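PDB 6OYC: glycosylation Associate Protein 3 from Streptococcus agalactiae serotype V, which probably acts in the accessory Sec system as a lectin-like partner in the Gap123 complex, which is associated with glycosylation and secretion of a surface glycoprotein. Local coordinates for residues S2-D10 with F131-E140; A37-S48 with T118-S129. One frame throughout, in Å; residues are numbered along the deposited sequence.

Interaction 1 of 2, residues S2-D10 with F131-E140; sequences STISYIYWD and FTFHYLKLEE
Tyr6 and Lys137 meet because their first torsions send both side chains out alongside each other: the Tyr6 ring lies anti to its carbonyl carbon (chi1 -71°), while Lys137 runs fully extended with CG opposite its own N (chi1 -173°). The lysine chain therefore passes over one face of the Tyr6 ring, its CG sitting 4.2 Å from the ring centroid as a CH-pi contact, and NZ ends 3.2 Å from Tyr6 OH in a weak hydrogen bond. The edge of the same tyrosine points at the face of Tyr135, a T-shaped pair with planes at 74° and Tyr6 CD2 3.8 Å from Tyr135 CE1. Tyr8 lies alongside Tyr135 too, touching its CB through CE1.

Beneath these side chains the backbones pair antiparallel. Ser5 with Leu138 and Ile7 with Leu136 are hydrogen-bonded pairs; Ser5 N to Leu138 O, at 2.8 Å, is nearly straight. On the face opposite Tyr6 and Lys137, Ile7 CD1 packs on Leu138 CB. Past Ile7 the direct backbone bonds give way to a water that takes the N-H of Trp9 and donates to His134 O; on its other edge strand 131-140 has a classic beta bulge, His134 and Tyr135 both facing Asn75 of strand 69-78. Trp9 CB rests 3.6 Å from Phe133 CE2, and Trp9 CZ3 meets the edge of Phe131. At the other end Glu140 N binds Thr3 O, and Glu140 OE1 turns back to Thr3 N in a weak bond.

Both strands build each face: Ile7, Leu136 and Leu138 the apolar one, Tyr6, Lys137 and Glu139 the other. There Lys137 NZ also lies 3.6 Å from Glu139 OE2 and bonds to Tyr176 OH, which Glu139 OE1 engages as well; the nearby carboxylate would probably favour the charged lysine.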
# COMPACT_ATOMS: atom_id res chain seq x y z
N SER C 2 -16.09 -5.89 5.48
CA SER C 2 -15.92 -5.63 4.05
C SER C 2 -14.59 -6.18 3.56
O SER C 2 -13.69 -6.47 4.36
CB SER C 2 -16.01 -4.14 3.76
OG SER C 2 -14.91 -3.46 4.35
N THR C 3 -14.44 -6.32 2.24
CA THR C 3 -13.27 -6.98 1.66
C THR C 3 -12.57 -6.06 0.67
O THR C 3 -13.10 -5.81 -0.42
CB THR C 3 -13.67 -8.28 0.97
OG1 THR C 3 -14.41 -9.08 1.89
CG2 THR C 3 -12.41 -9.03 0.49
N ILE C 4 -11.39 -5.57 1.05
CA ILE C 4 -10.44 -4.92 0.15
C ILE C 4 -9.04 -5.35 0.56
O ILE C 4 -8.48 -4.84 1.54
CB ILE C 4 -10.54 -3.38 0.16
CG1 ILE C 4 -11.94 -2.90 -0.21
CG2 ILE C 4 -9.56 -2.76 -0.82
CD1 ILE C 4 -12.86 -2.69 0.97
N SER C 5 -8.45 -6.28 -0.17
CA SER C 5 -7.15 -6.82 0.20
C SER C 5 -6.14 -6.56 -0.91
O SER C 5 -6.42 -6.81 -2.09
CB SER C 5 -7.25 -8.31 0.49
OG SER C 5 -8.15 -8.53 1.56
N TYR C 6 -4.98 -6.05 -0.52
CA TYR C 6 -3.85 -5.95 -1.44
C TYR C 6 -2.91 -7.10 -1.12
O TYR C 6 -2.58 -7.33 0.05
CB TYR C 6 -3.16 -4.59 -1.32
CG TYR C 6 -3.97 -3.42 -1.88
CD1 TYR C 6 -4.96 -2.81 -1.12
CD2 TYR C 6 -3.72 -2.91 -3.16
CE1 TYR C 6 -5.71 -1.72 -1.63
CE2 TYR C 6 -4.45 -1.83 -3.68
CZ TYR C 6 -5.44 -1.24 -2.91
OH TYR C 6 -6.17 -0.18 -3.41
N ILE C 7 -2.51 -7.82 -2.15
CA ILE C 7 -1.92 -9.13 -2.02
C ILE C 7 -0.58 -9.12 -2.76
O ILE C 7 -0.53 -8.81 -3.95
CB ILE C 7 -2.87 -10.20 -2.58
CG1 ILE C 7 -4.07 -10.38 -1.64
CG2 ILE C 7 -2.21 -11.49 -2.75
CD1 ILE C 7 -5.37 -10.74 -2.40
N TYR C 8 0.49 -9.48 -2.05
CA TYR C 8 1.85 -9.28 -2.49
C TYR C 8 2.59 -10.60 -2.63
O TYR C 8 2.31 -11.58 -1.92
CB TYR C 8 2.60 -8.36 -1.51
CG TYR C 8 2.00 -6.98 -1.44
CD1 TYR C 8 2.39 -5.98 -2.32
CD2 TYR C 8 1.02 -6.67 -0.51
CE1 TYR C 8 1.83 -4.71 -2.27
CE2 TYR C 8 0.45 -5.42 -0.45
CZ TYR C 8 0.86 -4.44 -1.33
OH TYR C 8 0.29 -3.19 -1.26
N TRP C 9 3.55 -10.63 -3.55
CA TRP C 9 4.37 -11.82 -3.78
C TRP C 9 5.46 -11.90 -2.72
O TRP C 9 6.33 -11.02 -2.63
CB TRP C 9 4.96 -11.78 -5.19
CG TRP C 9 5.83 -12.94 -5.59
CD1 TRP C 9 6.36 -13.91 -4.77
CD2 TRP C 9 6.28 -13.26 -6.91
NE1 TRP C 9 7.11 -14.79 -5.51
CE2 TRP C 9 7.07 -14.42 -6.82
CE3 TRP C 9 6.10 -12.67 -8.17
CZ2 TRP C 9 7.67 -15.01 -7.93
CZ3 TRP C 9 6.70 -13.25 -9.27
CH2 TRP C 9 7.48 -14.41 -9.14
N ASP C 10 5.42 -12.95 -1.91
CA ASP C 10 6.43 -13.23 -0.90
C ASP C 10 7.44 -14.27 -1.40
O ASP C 10 7.11 -15.14 -2.21
CB ASP C 10 5.75 -13.72 0.37
CG ASP C 10 6.57 -13.47 1.58
OD1 ASP C 10 7.45 -14.30 1.87
OD2 ASP C 10 6.34 -12.43 2.23
N PHE C 131 9.14 -9.51 -16.43
CA PHE C 131 8.03 -8.72 -15.91
C PHE C 131 8.37 -8.24 -14.51
O PHE C 131 9.24 -8.80 -13.83
CB PHE C 131 6.72 -9.51 -15.93
CG PHE C 131 6.70 -10.71 -15.00
CD1 PHE C 131 6.39 -10.56 -13.66
CD2 PHE C 131 6.98 -11.97 -15.48
CE1 PHE C 131 6.37 -11.65 -12.82
CE2 PHE C 131 6.95 -13.07 -14.63
CZ PHE C 131 6.65 -12.91 -13.31
N THR C 132 7.65 -7.19 -14.08
CA THR C 132 7.66 -6.71 -12.70
C THR C 132 6.26 -6.86 -12.13
O THR C 132 5.32 -6.23 -12.61
CB THR C 132 8.10 -5.24 -12.61
OG1 THR C 132 9.46 -5.12 -13.05
CG2 THR C 132 8.00 -4.74 -11.16
N PHE C 133 6.13 -7.68 -11.10
CA PHE C 133 4.86 -7.88 -10.41
C PHE C 133 4.79 -6.96 -9.20
O PHE C 133 5.74 -6.88 -8.41
CB PHE C 133 4.70 -9.34 -9.97
CG PHE C 133 3.49 -9.58 -9.10
CD1 PHE C 133 2.24 -9.77 -9.67
CD2 PHE C 133 3.61 -9.59 -7.72
CE1 PHE C 133 1.12 -9.98 -8.87
CE2 PHE C 133 2.51 -9.80 -6.92
CZ PHE C 133 1.27 -10.00 -7.49
N HIS C 134 3.66 -6.27 -9.06
CA HIS C 134 3.44 -5.38 -7.92
C HIS C 134 2.50 -6.00 -6.89
O HIS C 134 2.88 -6.17 -5.73
CB HIS C 134 2.90 -4.02 -8.39
CG HIS C 134 3.82 -3.32 -9.32
ND1 HIS C 134 5.09 -2.92 -8.95
CD2 HIS C 134 3.69 -2.97 -10.63
CE1 HIS C 134 5.69 -2.35 -9.98
NE2 HIS C 134 4.86 -2.37 -11.01
N TYR C 135 1.28 -6.33 -7.30
CA TYR C 135 0.31 -6.86 -6.35
C TYR C 135 -0.94 -7.32 -7.09
O TYR C 135 -1.14 -7.03 -8.28
CB TYR C 135 -0.07 -5.83 -5.28
CG TYR C 135 -0.65 -4.54 -5.80
CD1 TYR C 135 -1.97 -4.47 -6.27
CD2 TYR C 135 0.10 -3.36 -5.80
CE1 TYR C 135 -2.51 -3.27 -6.73
CE2 TYR C 135 -0.43 -2.16 -6.26
CZ TYR C 135 -1.74 -2.12 -6.73
OH TYR C 135 -2.26 -0.92 -7.19
N LEU C 136 -1.78 -8.04 -6.36
CA LEU C 136 -3.14 -8.28 -6.77
C LEU C 136 -4.05 -7.53 -5.80
O LEU C 136 -3.68 -7.31 -4.64
CB LEU C 136 -3.49 -9.76 -6.76
CG LEU C 136 -2.63 -10.73 -7.59
CD1 LEU C 136 -3.16 -12.13 -7.40
CD2 LEU C 136 -2.66 -10.40 -9.07
N LYS C 137 -5.22 -7.12 -6.29
CA LYS C 137 -6.24 -6.48 -5.47
C LYS C 137 -7.53 -7.28 -5.56
O LYS C 137 -8.07 -7.49 -6.65
CB LYS C 137 -6.47 -5.03 -5.89
CG LYS C 137 -7.40 -4.24 -4.97
CD LYS C 137 -7.42 -2.77 -5.39
CE LYS C 137 -8.50 -2.00 -4.68
NZ LYS C 137 -8.70 -0.65 -5.29
N LEU C 138 -8.03 -7.70 -4.40
CA LEU C 138 -9.26 -8.47 -4.29
C LEU C 138 -10.24 -7.69 -3.42
O LEU C 138 -9.94 -7.37 -2.27
CB LEU C 138 -8.96 -9.84 -3.67
CG LEU C 138 -10.12 -10.77 -3.35
CD1 LEU C 138 -10.78 -11.20 -4.66
CD2 LEU C 138 -9.61 -11.97 -2.57
N GLU C 139 -11.42 -7.38 -3.98
CA GLU C 139 -12.41 -6.59 -3.27
C GLU C 139 -13.81 -7.04 -3.66
O GLU C 139 -14.04 -7.50 -4.79
CB GLU C 139 -12.25 -5.10 -3.58
CG GLU C 139 -12.10 -4.84 -5.06
CD GLU C 139 -11.90 -3.38 -5.40
OE1 GLU C 139 -12.51 -2.53 -4.71
OE2 GLU C 139 -11.12 -3.09 -6.35
N GLU C 140 -14.75 -6.86 -2.75
CA GLU C 140 -16.13 -7.14 -3.10
C GLU C 140 -16.68 -6.00 -3.94
O GLU C 140 -16.21 -4.86 -3.87
CB GLU C 140 -17.00 -7.38 -1.87
CG GLU C 140 -17.03 -6.27 -0.87
CD GLU C 140 -17.84 -6.65 0.36
OE1 GLU C 140 -17.29 -6.56 1.48
OE2 GLU C 140 -19.02 -7.06 0.21
O HOH W 1 4.48 -8.34 -4.84

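Interaction 2 of 2, residues A37-S48 with T118-S129; sequences APSSTNLYTWSS and TYTISLINAGCS
Leu43 and Leu123 mark a beta bulge in an antiparallel pairing, where strand 41-47 forms one margin of a four-stranded sheet and strand 118-125 lies next to it. Backbone hydrogen bonds form the ladder. Thr41 and Asn125 bond in both directions; at the bulge Leu123 O takes the N-H of Leu43, whereas Leu123 N donates to Tyr44 O, so two residues share one partner and the register slips by one. Trp46 and Ile121 then restore the reciprocal pattern, with Trp46 N 2.8 Å from Ile121 O.

Polar side chains gather on one face. Thr45 OG1 and Ser122 OG are 2.6 Å apart, and either may donate. Asn42, its CG opposite the backbone N (chi1 -167°), reaches along its own strand to give ND2 to Thr45 OG1 at 2.9 Å, while its OD1 lies near Ser122 OG. The three groups form a compact polar cluster.

Aromatic and apolar side chains occupy the other face, which turns toward strand 130-140. The Trp46 ring presents its edge to the opposite strand: CE3 lies 3.0 Å from Ile121 O, a close approach of the ring edge to a backbone carbonyl, and 4.1 Å from Ile121 CG2. Tyr44 CD2 sits over the centre of one indole face. Leu43 CD1 packs 3.6 Å from Asn125 CB.

Turn and end contacts close the pairing. Asn125 OD1 accepts from Cys128 N, an Asx motif that ties the start of the turn to its far side, and Gly127 N bonds weakly to Pro38 O. At the other end Ser48 N donates to Tyr119 O, and the serine side chain answers: its OG receives the N-H of Tyr119 at 3.1 Å.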
# COMPACT_ATOMS: atom_id res chain seq x y z
N ALA C 37 12.34 -18.29 -20.79
CA ALA C 37 10.89 -18.10 -20.78
C ALA C 37 10.15 -19.43 -20.67
O ALA C 37 9.46 -19.83 -21.62
CB ALA C 37 10.45 -17.36 -22.05
N PRO C 38 10.24 -20.13 -19.53
CA PRO C 38 9.58 -21.44 -19.40
C PRO C 38 8.08 -21.35 -19.65
O PRO C 38 7.44 -20.31 -19.50
CB PRO C 38 9.88 -21.85 -17.96
CG PRO C 38 11.12 -21.10 -17.61
CD PRO C 38 10.99 -19.78 -18.31
N SER C 39 7.50 -22.50 -20.00
CA SER C 39 6.26 -22.49 -20.75
C SER C 39 5.04 -22.34 -19.84
O SER C 39 4.10 -21.61 -20.18
CB SER C 39 6.15 -23.76 -21.59
OG SER C 39 4.81 -24.05 -21.87
N SER C 40 5.03 -23.02 -18.71
CA SER C 40 3.94 -22.86 -17.75
C SER C 40 4.51 -23.17 -16.37
O SER C 40 4.71 -24.33 -16.02
CB SER C 40 2.73 -23.74 -18.07
OG SER C 40 1.54 -23.14 -17.58
N THR C 41 4.78 -22.12 -15.61
CA THR C 41 5.30 -22.24 -14.26
C THR C 41 4.32 -21.61 -13.29
O THR C 41 3.81 -20.50 -13.54
CB THR C 41 6.66 -21.56 -14.13
OG1 THR C 41 7.48 -21.89 -15.26
CG2 THR C 41 7.36 -22.00 -12.82
N ASN C 42 4.03 -22.32 -12.21
CA ASN C 42 3.30 -21.73 -11.09
C ASN C 42 4.34 -20.94 -10.31
O ASN C 42 5.17 -21.51 -9.60
CB ASN C 42 2.64 -22.82 -10.25
CG ASN C 42 1.64 -22.27 -9.26
OD1 ASN C 42 0.43 -22.45 -9.41
ND2 ASN C 42 2.14 -21.58 -8.24
N LEU C 43 4.34 -19.61 -10.47
CA LEU C 43 5.38 -18.78 -9.88
C LEU C 43 5.14 -18.53 -8.40
O LEU C 43 6.10 -18.35 -7.65
CB LEU C 43 5.48 -17.43 -10.58
CG LEU C 43 5.77 -17.43 -12.08
CD1 LEU C 43 5.26 -16.13 -12.69
CD2 LEU C 43 7.27 -17.60 -12.34
N TYR C 44 3.87 -18.51 -7.99
CA TYR C 44 3.54 -18.18 -6.62
C TYR C 44 2.07 -18.49 -6.38
O TYR C 44 1.24 -18.28 -7.26
CB TYR C 44 3.84 -16.70 -6.31
CG TYR C 44 3.75 -16.44 -4.83
CD1 TYR C 44 4.76 -16.87 -3.98
CD2 TYR C 44 2.62 -15.85 -4.28
CE1 TYR C 44 4.67 -16.68 -2.62
CE2 TYR C 44 2.53 -15.63 -2.91
CZ TYR C 44 3.55 -16.05 -2.09
OH TYR C 44 3.46 -15.87 -0.73
N THR C 45 1.76 -18.98 -5.18
CA THR C 45 0.39 -19.29 -4.80
C THR C 45 0.08 -18.71 -3.43
O THR C 45 0.81 -18.96 -2.46
CB THR C 45 0.13 -20.80 -4.80
OG1 THR C 45 0.19 -21.29 -6.15
CG2 THR C 45 -1.26 -21.12 -4.24
N TRP C 46 -1.00 -17.93 -3.36
CA TRP C 46 -1.60 -17.43 -2.14
C TRP C 46 -2.74 -18.36 -1.69
O TRP C 46 -3.39 -19.00 -2.52
CB TRP C 46 -2.17 -16.03 -2.35
CG TRP C 46 -1.18 -14.98 -2.73
CD1 TRP C 46 -0.52 -14.14 -1.89
CD2 TRP C 46 -0.77 -14.63 -4.06
NE1 TRP C 46 0.28 -13.28 -2.60
CE2 TRP C 46 0.15 -13.56 -3.94
CE3 TRP C 46 -1.08 -15.11 -5.33
CZ2 TRP C 46 0.76 -12.96 -5.05
CZ3 TRP C 46 -0.48 -14.52 -6.44
CH2 TRP C 46 0.44 -13.46 -6.29
N SER C 47 -3.01 -18.38 -0.39
CA SER C 47 -4.00 -19.33 0.11
C SER C 47 -4.90 -18.69 1.17
O SER C 47 -4.46 -17.85 1.96
CB SER C 47 -3.32 -20.59 0.70
OG SER C 47 -4.32 -21.46 1.20
N SER C 48 -6.16 -19.13 1.19
CA SER C 48 -7.16 -18.67 2.14
C SER C 48 -7.16 -19.45 3.45
O SER C 48 -7.92 -19.10 4.37
CB SER C 48 -8.57 -18.70 1.51
OG SER C 48 -9.24 -19.94 1.67
N THR C 118 -12.26 -23.53 0.67
CA THR C 118 -11.10 -22.64 0.62
C THR C 118 -10.82 -22.25 -0.83
O THR C 118 -11.46 -22.74 -1.76
CB THR C 118 -9.85 -23.29 1.23
OG1 THR C 118 -9.44 -24.38 0.40
CG2 THR C 118 -10.13 -23.79 2.63
N TYR C 119 -9.84 -21.37 -1.02
CA TYR C 119 -9.43 -21.03 -2.37
C TYR C 119 -7.97 -20.61 -2.38
O TYR C 119 -7.39 -20.27 -1.35
CB TYR C 119 -10.34 -19.94 -2.99
CG TYR C 119 -10.22 -18.55 -2.39
CD1 TYR C 119 -10.77 -18.25 -1.14
CD2 TYR C 119 -9.55 -17.53 -3.07
CE1 TYR C 119 -10.65 -16.98 -0.59
CE2 TYR C 119 -9.43 -16.24 -2.52
CZ TYR C 119 -9.98 -15.98 -1.29
OH TYR C 119 -9.86 -14.72 -0.75
N THR C 120 -7.37 -20.69 -3.55
CA THR C 120 -6.00 -20.24 -3.76
C THR C 120 -5.97 -19.31 -4.96
O THR C 120 -6.85 -19.36 -5.82
CB THR C 120 -5.04 -21.40 -4.03
OG1 THR C 120 -5.41 -22.02 -5.27
CG2 THR C 120 -5.06 -22.45 -2.89
N ILE C 121 -4.94 -18.48 -5.03
CA ILE C 121 -4.70 -17.67 -6.22
C ILE C 121 -3.26 -17.88 -6.63
O ILE C 121 -2.36 -17.81 -5.78
CB ILE C 121 -4.99 -16.17 -5.97
CG1 ILE C 121 -6.46 -15.99 -5.54
CG2 ILE C 121 -4.70 -15.39 -7.20
CD1 ILE C 121 -6.80 -14.57 -5.06
N SER C 122 -3.04 -18.16 -7.91
CA SER C 122 -1.71 -18.49 -8.43
C SER C 122 -1.33 -17.56 -9.56
O SER C 122 -2.12 -17.34 -10.49
CB SER C 122 -1.65 -19.94 -8.91
OG SER C 122 -1.71 -20.83 -7.83
N LEU C 123 -0.13 -17.01 -9.48
CA LEU C 123 0.50 -16.32 -10.60
C LEU C 123 1.11 -17.37 -11.51
O LEU C 123 1.88 -18.23 -11.06
CB LEU C 123 1.58 -15.38 -10.08
CG LEU C 123 1.92 -14.06 -10.75
CD1 LEU C 123 0.70 -13.15 -10.76
CD2 LEU C 123 3.10 -13.40 -10.00
N ILE C 124 0.77 -17.32 -12.80
CA ILE C 124 1.24 -18.33 -13.74
C ILE C 124 1.95 -17.65 -14.90
O ILE C 124 1.40 -16.75 -15.54
CB ILE C 124 0.09 -19.22 -14.23
CG1 ILE C 124 -0.58 -19.89 -13.03
CG2 ILE C 124 0.61 -20.27 -15.18
CD1 ILE C 124 -1.70 -20.82 -13.39
N ASN C 125 3.19 -18.09 -15.16
CA ASN C 125 4.00 -17.60 -16.27
C ASN C 125 3.72 -18.44 -17.50
O ASN C 125 3.86 -19.67 -17.46
CB ASN C 125 5.49 -17.65 -15.91
CG ASN C 125 6.38 -17.03 -16.99
OD1 ASN C 125 5.99 -16.07 -17.64
ND2 ASN C 125 7.57 -17.58 -17.17
N ALA C 126 3.34 -17.78 -18.60
CA ALA C 126 3.07 -18.47 -19.86
C ALA C 126 4.06 -18.04 -20.95
O ALA C 126 3.66 -17.43 -21.94
CB ALA C 126 1.63 -18.20 -20.30
N GLY C 127 5.34 -18.35 -20.75
CA GLY C 127 6.38 -18.01 -21.71
C GLY C 127 6.98 -16.62 -21.62
O GLY C 127 7.72 -16.23 -22.53
N CYS C 128 6.70 -15.87 -20.56
CA CYS C 128 7.20 -14.50 -20.45
C CYS C 128 8.65 -14.46 -19.97
O CYS C 128 9.04 -15.18 -19.05
CB CYS C 128 6.32 -13.68 -19.51
SG CYS C 128 6.89 -11.98 -19.29
N SER C 129 9.44 -13.58 -20.58
CA SER C 129 10.86 -13.47 -20.27
C SER C 129 11.17 -12.44 -19.20
O SER C 129 12.17 -12.60 -18.47
CB SER C 129 11.63 -13.12 -21.54
OG SER C 129 11.74 -14.26 -22.38

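Interactions 1 and 2 belong to two facing antiparallel sheets. Both segments of interaction 2 lie between those of interaction 1 in sequence, nested in the loop it closes; strands 118-125 and 130-140 are consecutive. The centres are about 14 Å apart. Between the sheets, Trp46 NE1 lies 2.7 Å from Tyr8 O, a probable hydrogen bond that satisfies the indole of one pairing with a carbonyl of the other. Around this link Trp46 packs on Ile7 and Leu136, Leu123 on Trp9 and Phe133, and Leu138 CD2 comes within 3.3 Å of Tyr119 OH, which hydrogen-bonds to Pro62 O. At the margin of interaction 2, Thr118 OG1 bonds a glycerol, probably from the crystallisation liquor.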